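Local coordinates for protein esterase A (PDB 5GKV) that probably hydrolyses ester bonds as a penicillin-binding-protein homologue with the serine beta-lactamase fold, at residues Thr76-Thr81 with Gly266-Pro271; Glu336-Ser341 with Ala350-Gly355; Phe24-Glu29 with Ile379-Ala384. All coordinates share one frame; numbering follows the deposited sequence.

Contact 1: Thr76-Thr81 with Gly266-Pro271; sequences TALFST and GHATAP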
loop_
_atom_site.group_PDB
_atom_site.type_symbol
_atom_site.label_atom_id
_atom_site.label_comp_id
_atom_site.label_asym_id
_atom_site.label_seq_id
_atom_site.Cartn_x
_atom_site.Cartn_y
_atom_site.Cartn_z
ATOM N N THR A 76 -1.901 -11.008 7.085
ATOM C CA THR A 76 -2.279 -9.809 7.834
ATOM C C THR A 76 -2.873 -8.786 6.881
ATOM O O THR A 76 -2.404 -8.632 5.748
ATOM C CB THR A 76 -1.078 -9.169 8.592
ATOM O OG1 THR A 76 -0.429 -10.163 9.396
ATOM C CG2 THR A 76 -1.540 -8.061 9.533
ATOM N N ALA A 77 -3.895 -8.078 7.344
ATOM C CA ALA A 77 -4.388 -6.916 6.609
ATOM C C ALA A 77 -3.283 -5.876 6.413
ATOM O O ALA A 77 -2.594 -5.502 7.358
ATOM C CB ALA A 77 -5.571 -6.296 7.358
ATOM N N LEU A 78 -3.141 -5.382 5.179
ATOM C CA LEU A 78 -2.062 -4.469 4.821
ATOM C C LEU A 78 -2.462 -3.000 4.891
ATOM O O LEU A 78 -1.581 -2.135 4.878
ATOM C CB LEU A 78 -1.564 -4.767 3.394
ATOM C CG LEU A 78 -1.070 -6.189 3.128
ATOM C CD1 LEU A 78 -0.677 -6.357 1.626
ATOM C CD2 LEU A 78 0.102 -6.569 4.073
ATOM N N PHE A 79 -3.758 -2.710 4.956
ATOM C CA PHE A 79 -4.308 -1.355 4.867
ATOM C C PHE A 79 -3.643 -0.656 3.682
ATOM O O PHE A 79 -3.544 -1.270 2.610
ATOM C CB PHE A 79 -4.180 -0.667 6.225
ATOM C CG PHE A 79 -4.991 -1.349 7.281
ATOM C CD1 PHE A 79 -6.369 -1.177 7.317
ATOM C CD2 PHE A 79 -4.401 -2.224 8.178
ATOM C CE1 PHE A 79 -7.140 -1.846 8.256
ATOM C CE2 PHE A 79 -5.163 -2.888 9.121
ATOM C CZ PHE A 79 -6.528 -2.702 9.159
ATOM N N SER A 80 -3.160 0.579 3.831
ATOM C CA SER A 80 -2.744 1.349 2.664
ATOM C C SER A 80 -1.442 0.853 2.054
ATOM O O SER A 80 -1.076 1.325 0.979
ATOM C CB SER A 80 -2.642 2.839 3.015
ATOM O OG SER A 80 -2.036 3.055 4.278
ATOM N N THR A 81 -0.742 -0.101 2.684
ATOM C CA THR A 81 0.358 -0.722 1.954
ATOM C C THR A 81 -0.164 -1.359 0.667
ATOM O O THR A 81 0.543 -1.405 -0.347
ATOM C CB THR A 81 1.091 -1.742 2.843
ATOM O OG1 THR A 81 1.653 -1.045 3.956
ATOM C CG2 THR A 81 2.236 -2.429 2.062
ATOM N N GLY A 266 -5.930 -5.393 1.094
ATOM C CA GLY A 266 -5.021 -6.469 0.747
ATOM C C GLY A 266 -4.591 -7.252 1.977
ATOM O O GLY A 266 -4.545 -6.729 3.098
ATOM N N HIS A 267 -4.280 -8.527 1.760
ATOM C CA HIS A 267 -3.730 -9.416 2.778
ATOM C C HIS A 267 -2.499 -10.117 2.222
ATOM O O HIS A 267 -2.538 -10.639 1.098
ATOM C CB HIS A 267 -4.763 -10.465 3.213
ATOM C CG HIS A 267 -5.863 -9.906 4.058
ATOM N ND1 HIS A 267 -6.912 -9.186 3.523
ATOM C CD2 HIS A 267 -6.074 -9.945 5.396
ATOM C CE1 HIS A 267 -7.721 -8.806 4.499
ATOM N NE2 HIS A 267 -7.239 -9.256 5.644
ATOM N N ALA A 268 -1.425 -10.176 3.014
ATOM C CA ALA A 268 -0.188 -10.750 2.495
ATOM C C ALA A 268 0.725 -11.143 3.645
ATOM O O ALA A 268 0.503 -10.772 4.799
ATOM C CB ALA A 268 0.545 -9.779 1.571
ATOM N N THR A 269 1.790 -11.860 3.295
ATOM C CA THR A 269 2.945 -12.036 4.165
ATOM C C THR A 269 4.040 -11.060 3.747
ATOM O O THR A 269 4.041 -10.525 2.629
ATOM C CB THR A 269 3.508 -13.455 4.089
ATOM O OG1 THR A 269 4.064 -13.659 2.782
ATOM C CG2 THR A 269 2.435 -14.502 4.391
ATOM N N ALA A 270 4.980 -10.830 4.662
ATOM C CA ALA A 270 6.079 -9.915 4.356
ATOM C C ALA A 270 6.919 -10.393 3.174
ATOM O O ALA A 270 7.193 -9.581 2.267
ATOM C CB ALA A 270 6.916 -9.696 5.617
ATOM N N PRO A 271 7.321 -11.670 3.079
ATOM C CA PRO A 271 8.095 -12.080 1.890
ATOM C C PRO A 271 7.346 -11.914 0.578
ATOM O O PRO A 271 7.969 -11.640 -0.456
ATOM C CB PRO A 271 8.413 -13.558 2.166
ATOM C CG PRO A 271 8.257 -13.731 3.626
ATOM C CD PRO A 271 7.179 -12.784 4.038
HETATM O O HOH W 1 1.271 -11.463 7.361
#

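Contact 2: Glu336-Ser341 with Ala350-Gly355; sequences EAFGHS and ADPTRG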
loop_
_atom_site.group_PDB
_atom_site.type_symbol
_atom_site.label_atom_id
_atom_site.label_comp_id
_atom_site.label_asym_id
_atom_site.label_seq_id
_atom_site.Cartn_x
_atom_site.Cartn_y
_atom_site.Cartn_z
ATOM N N GLU A 336 15.379 8.031 -4.181
ATOM C CA GLU A 336 14.466 7.621 -5.242
ATOM C C GLU A 336 13.878 6.225 -5.025
ATOM O O GLU A 336 13.193 5.713 -5.915
ATOM C CB GLU A 336 15.151 7.700 -6.623
ATOM C CG GLU A 336 16.364 6.787 -6.842
ATOM C CD GLU A 336 17.681 7.369 -6.289
ATOM O OE1 GLU A 336 17.667 8.366 -5.532
ATOM O OE2 GLU A 336 18.749 6.804 -6.609
ATOM N N ALA A 337 14.111 5.608 -3.867
ATOM C CA ALA A 337 13.339 4.419 -3.523
ATOM C C ALA A 337 11.871 4.804 -3.345
ATOM O O ALA A 337 11.529 5.980 -3.193
ATOM C CB ALA A 337 13.890 3.770 -2.253
ATOM N N PHE A 338 10.997 3.794 -3.345
ATOM C CA PHE A 338 9.562 4.049 -3.391
ATOM C C PHE A 338 8.807 2.844 -2.849
ATOM O O PHE A 338 9.315 1.714 -2.830
ATOM C CB PHE A 338 9.087 4.350 -4.823
ATOM C CG PHE A 338 9.366 3.237 -5.797
ATOM C CD1 PHE A 338 10.580 3.176 -6.465
ATOM C CD2 PHE A 338 8.418 2.253 -6.052
ATOM C CE1 PHE A 338 10.836 2.166 -7.357
ATOM C CE2 PHE A 338 8.685 1.223 -6.941
ATOM C CZ PHE A 338 9.893 1.189 -7.606
ATOM N N GLY A 339 7.560 3.090 -2.474
ATOM C CA GLY A 339 6.720 2.032 -1.929
ATOM C C GLY A 339 5.442 2.621 -1.387
ATOM O O GLY A 339 4.921 3.606 -1.919
ATOM N N HIS A 340 4.933 2.003 -0.330
ATOM C CA HIS A 340 3.796 2.589 0.352
ATOM C C HIS A 340 3.724 1.993 1.747
ATOM O O HIS A 340 4.215 0.883 1.994
ATOM C CB HIS A 340 2.490 2.368 -0.426
ATOM C CG HIS A 340 1.507 3.492 -0.285
ATOM N ND1 HIS A 340 0.802 3.729 0.878
ATOM C CD2 HIS A 340 1.102 4.439 -1.168
ATOM C CE1 HIS A 340 0.027 4.790 0.713
ATOM N NE2 HIS A 340 0.187 5.236 -0.522
ATOM N N SER A 341 3.146 2.760 2.659
ATOM C CA SER A 341 2.990 2.334 4.035
ATOM C C SER A 341 1.511 2.195 4.363
ATOM O O SER A 341 0.647 2.702 3.645
ATOM C CB SER A 341 3.662 3.321 5.002
ATOM O OG SER A 341 5.030 3.467 4.661
ATOM N N ALA A 350 10.718 -0.615 -2.665
ATOM C CA ALA A 350 11.694 -1.049 -3.653
ATOM C C ALA A 350 12.764 0.021 -3.805
ATOM O O ALA A 350 12.465 1.216 -3.751
ATOM C CB ALA A 350 11.043 -1.306 -5.025
ATOM N N ASP A 351 14.003 -0.407 -4.018
ATOM C CA ASP A 351 15.122 0.500 -4.266
ATOM C C ASP A 351 15.794 0.031 -5.549
ATOM O O ASP A 351 16.654 -0.859 -5.526
ATOM C CB ASP A 351 16.084 0.512 -3.081
ATOM C CG ASP A 351 17.280 1.419 -3.292
ATOM O OD1 ASP A 351 17.456 1.980 -4.413
ATOM O OD2 ASP A 351 18.066 1.548 -2.327
ATOM N N PRO A 352 15.408 0.593 -6.702
ATOM C CA PRO A 352 16.026 0.144 -7.962
ATOM C C PRO A 352 17.497 0.486 -8.052
ATOM O O PRO A 352 18.219 -0.191 -8.789
ATOM C CB PRO A 352 15.221 0.881 -9.043
ATOM C CG PRO A 352 13.927 1.223 -8.386
ATOM C CD PRO A 352 14.273 1.497 -6.932
ATOM N N THR A 353 17.956 1.516 -7.332
ATOM C CA THR A 353 19.355 1.923 -7.423
ATOM C C THR A 353 20.276 0.894 -6.781
ATOM O O THR A 353 21.334 0.571 -7.332
ATOM C CB THR A 353 19.544 3.284 -6.763
ATOM O OG1 THR A 353 18.726 4.251 -7.433
ATOM C CG2 THR A 353 20.992 3.716 -6.828
ATOM N N ARG A 354 19.899 0.380 -5.611
ATOM C CA ARG A 354 20.689 -0.632 -4.919
ATOM C C ARG A 354 20.228 -2.054 -5.226
ATOM O O ARG A 354 20.903 -3.007 -4.830
ATOM C CB ARG A 354 20.642 -0.389 -3.403
ATOM C CG ARG A 354 20.926 1.053 -2.971
ATOM C CD ARG A 354 22.407 1.347 -2.939
ATOM N NE ARG A 354 23.106 0.537 -1.946
ATOM C CZ ARG A 354 23.333 0.915 -0.692
ATOM N NH1 ARG A 354 22.914 2.100 -0.255
ATOM N NH2 ARG A 354 23.987 0.102 0.130
ATOM N N GLY A 355 19.099 -2.229 -5.911
ATOM C CA GLY A 355 18.609 -3.566 -6.202
ATOM C C GLY A 355 17.945 -4.289 -5.040
ATOM O O GLY A 355 17.796 -5.511 -5.096
#

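Contact 3: Phe24-Glu29 with Ile379-Ala384; sequences FAAVRE and IEAAYA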
loop_
_atom_site.group_PDB
_atom_site.type_symbol
_atom_site.label_atom_id
_atom_site.label_comp_id
_atom_site.label_asym_id
_atom_site.label_seq_id
_atom_site.Cartn_x
_atom_site.Cartn_y
_atom_site.Cartn_z
ATOM N N PHE A 24 23.474 -10.190 7.871
ATOM C CA PHE A 24 22.376 -9.345 8.326
ATOM C C PHE A 24 22.072 -9.535 9.811
ATOM O O PHE A 24 20.943 -9.300 10.254
ATOM C CB PHE A 24 21.131 -9.591 7.471
ATOM C CG PHE A 24 21.297 -9.155 6.038
ATOM C CD1 PHE A 24 21.187 -7.823 5.693
ATOM C CD2 PHE A 24 21.573 -10.075 5.040
ATOM C CE1 PHE A 24 21.341 -7.406 4.385
ATOM C CE2 PHE A 24 21.738 -9.671 3.731
ATOM C CZ PHE A 24 21.621 -8.336 3.399
ATOM N N ALA A 25 23.084 -9.919 10.600
ATOM C CA ALA A 25 22.878 -10.112 12.033
ATOM C C ALA A 25 22.283 -8.877 12.697
ATOM O O ALA A 25 21.501 -9.004 13.637
ATOM C CB ALA A 25 24.195 -10.495 12.721
ATOM N N ALA A 26 22.647 -7.673 12.236
ATOM C CA ALA A 26 22.079 -6.462 12.831
ATOM C C ALA A 26 20.559 -6.411 12.675
ATOM O O ALA A 26 19.856 -5.882 13.550
ATOM C CB ALA A 26 22.707 -5.210 12.202
ATOM N N VAL A 27 20.036 -6.946 11.575
ATOM C CA VAL A 27 18.587 -6.962 11.392
ATOM C C VAL A 27 17.928 -7.818 12.468
ATOM O O VAL A 27 16.932 -7.413 13.079
ATOM C CB VAL A 27 18.226 -7.450 9.979
ATOM C CG1 VAL A 27 16.713 -7.480 9.810
ATOM C CG2 VAL A 27 18.838 -6.506 8.935
ATOM N N ARG A 28 18.474 -9.019 12.716
ATOM C CA ARG A 28 17.909 -9.870 13.764
ATOM C C ARG A 28 17.965 -9.181 15.122
ATOM O O ARG A 28 17.014 -9.264 15.910
ATOM C CB ARG A 28 18.637 -11.222 13.823
ATOM C CG ARG A 28 18.069 -12.170 14.893
ATOM C CD ARG A 28 18.904 -13.438 15.083
ATOM N NE ARG A 28 19.079 -14.281 13.887
ATOM C CZ ARG A 28 18.315 -15.330 13.556
ATOM N NH1 ARG A 28 17.266 -15.682 14.298
ATOM N NH2 ARG A 28 18.591 -16.035 12.463
ATOM N N GLU A 29 19.063 -8.471 15.408
ATOM C CA GLU A 29 19.178 -7.765 16.684
ATOM C C GLU A 29 18.086 -6.711 16.836
ATOM O O GLU A 29 17.437 -6.616 17.890
ATOM C CB GLU A 29 20.551 -7.103 16.793
ATOM C CG GLU A 29 21.699 -8.075 16.940
ATOM C CD GLU A 29 21.910 -8.513 18.381
ATOM O OE1 GLU A 29 21.504 -7.764 19.302
ATOM O OE2 GLU A 29 22.487 -9.600 18.585
ATOM N N ILE A 379 14.744 -1.472 8.401
ATOM C CA ILE A 379 15.259 -1.144 7.074
ATOM C C ILE A 379 16.637 -0.505 7.189
ATOM O O ILE A 379 17.538 -0.779 6.389
ATOM C CB ILE A 379 14.257 -0.238 6.332
ATOM C CG1 ILE A 379 12.951 -1.014 6.060
ATOM C CG2 ILE A 379 14.847 0.287 5.020
ATOM C CD1 ILE A 379 11.782 -0.128 5.622
ATOM N N GLU A 380 16.825 0.352 8.188
ATOM C CA GLU A 380 18.129 0.985 8.356
ATOM C C GLU A 380 19.191 -0.045 8.728
ATOM O O GLU A 380 20.316 -0.005 8.212
ATOM C CB GLU A 380 18.019 2.110 9.397
ATOM C CG GLU A 380 17.165 3.271 8.848
ATOM C CD GLU A 380 17.049 4.459 9.790
ATOM O OE1 GLU A 380 17.255 4.279 11.008
ATOM O OE2 GLU A 380 16.757 5.581 9.305
ATOM N N ALA A 381 18.838 -1.019 9.566
ATOM C CA ALA A 381 19.778 -2.094 9.872
ATOM C C ALA A 381 20.107 -2.924 8.639
ATOM O O ALA A 381 21.251 -3.376 8.464
ATOM C CB ALA A 381 19.212 -3.000 10.970
ATOM N N ALA A 382 19.108 -3.174 7.787
ATOM C CA ALA A 382 19.370 -3.956 6.586
ATOM C C ALA A 382 20.342 -3.219 5.673
ATOM O O ALA A 382 21.306 -3.809 5.170
ATOM C CB ALA A 382 18.057 -4.259 5.861
ATOM N N TYR A 383 20.109 -1.913 5.460
ATOM C CA TYR A 383 21.014 -1.139 4.613
ATOM C C TYR A 383 22.409 -1.035 5.223
ATOM O O TYR A 383 23.407 -1.039 4.490
ATOM C CB TYR A 383 20.450 0.261 4.358
ATOM C CG TYR A 383 19.532 0.338 3.154
ATOM C CD1 TYR A 383 18.149 0.213 3.301
ATOM C CD2 TYR A 383 20.044 0.552 1.873
ATOM C CE1 TYR A 383 17.300 0.285 2.195
ATOM C CE2 TYR A 383 19.206 0.629 0.768
ATOM C CZ TYR A 383 17.837 0.492 0.941
ATOM O OH TYR A 383 17.002 0.571 -0.143
ATOM N N ALA A 384 22.504 -0.915 6.554
ATOM C CA ALA A 384 23.814 -0.843 7.199
ATOM C C ALA A 384 24.572 -2.160 7.105
ATOM O O ALA A 384 25.773 -2.197 7.402
ATOM C CB ALA A 384 23.672 -0.443 8.672
#

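Contact 1: Thr76-Thr81 with Gly266-Pro271
The carbonyl oxygen of Ala268 is gripped twice: water 1 donates to Ala268 O at 2.8 Å, and the backbone N of Thr76 makes a weak bond to the same atom at 3.3 Å. That water also accepts from the Thr76 hydroxyl, so it ties the threonine side chain to the facing strand. In return Ala268 N donates to Thr76 O, closing an antiparallel hydrogen-bonded pair, and the CA-H of His267 points at the same oxygen. Farther along, Leu78 N reaches Gly266 O at 2.8 Å, the shortest protein-protein bond here. Between these rungs lies the non-hydrogen-bonded pair Ala77 and His267, where Ala77 CA sits over one face of the imidazole, 4.0 Å from its centroid and offset toward the rim. With CG beside the backbone N (chi1 -57°), Leu78 sends CD1 to 3.6 Å from Ala268 CB. Ser80 opens a Ser-Thr-Thr-Lys run that matches the Ser-x-x-Lys motif of serine beta-lactamases and PBPs; the short strand 76-77 thus leads through Leu78 and Phe79 to Ser80, probably the nucleophile by family analogy, just before helix 82-95. Strand 266-268 is the middle of three: His267 bonds through its backbone to Trp207, Leu78 and Ala268 both rest on Leu206, and the chain then enters helix 270-281, with Thr269 as N-cap and Ala270 against Val361 of strand 356-362.

Contact 2: Glu336-Ser341 with Ala350-Gly355
Phe338 and Ala350 form an antiparallel hydrogen-bonded pair, with Ala350 N 2.7 Å from Phe338 O and Phe338 N 3.0 Å from Ala350 O, both bonds nearly straight. The phenyl ring turns back over this pair because CG is held between the backbone N and the carbonyl carbon (chi1 59°). Ala350 CB then lies over one ring face, a CH-pi contact 4.1 Å from the centroid, while Pro352 CG comes in at the edge, 3.4 Å from Phe338 CE1. Phe322 meets the same ring edge-to-face, and Leu280 of helix 270-281 also touches it. Just before this pair, Ala337 CB lies against Ala350 O at 3.3 Å. Beyond it the hydroxyl of Thr353 donates to Glu336 OE2 at 2.7 Å, on the anti side of the carboxylate and 19° out of its plane. Asp351 shapes the turn that follows as an Asx motif: its OD1 takes the N-H of Arg354 from above the carboxylate plane, and its OD2 binds Tyr383 OH and Thr334 OG1. Glu336 OE2 and Asp351 OD1, 5.5 Å apart, would probably repel mildly; the Thr353 hydroxyl on the one and backbone N-H groups on the other would probably offset this.

Contact 3: Phe24-Glu29 with Ile379-Ala384
The Phe24 ring turns its edge to the other helix: Ala382 O lies in the ring plane, 3.7 Å from Phe24 CE1, so the weakly positive C-H rim faces the carbonyl. Val54, Val55 and Ile49 of the neighbouring strands also touch this side chain, which reaches across from the N-cap position because CG stands beside the backbone N (chi1 -66°). The two helical segments run nearly antiparallel, at 162°, with axes 8.1 Å apart, consistent with the alanines Ala26, Ala381 and Ala382 at the interface. This is the pairing of N- and C-terminal helices on one face of the antiparallel sheet, as in serine beta-lactamases and related PBPs. Val27 meets the other helix with one branch: CG2, set beside the backbone N (chi1, measured to CG1, is 179°), touches Ala382 CA at 3.5 Å and Ala382 CB at 3.9 Å. Nearer the outer side, Ala381 CB lies 3.9 Å from Ala26 O and 4.3 Å from Ala26 CB. Beneath the pair, Phe45 of strand 42-49 meets Val27 from one helix and Ile379 from the other.

Overall arrangement
Contact 1 closes before contact 2 opens along the chain, and both fall between the two segments of contact 3, which brings the chain ends together. Centres of contacts 1 and 2 lie about 17 Å apart, as do those of contacts 2 and 3, while contacts 1 and 3 are about 22 Å apart. Contact 1 lies in a separate small antiparallel sheet (76-77, 266-268, 206-208), contact 2 in the main one. Contact 3 packs on one face of the main sheet, helix 270-281 on the other. Ser80-Thr81 lies against His340-Ser341, bringing the Ser-x-x-Lys run to the C-terminal end of strand 338-341, probably at the active site. Tyr383 joins the C-terminal helix to the hairpin through Asp351.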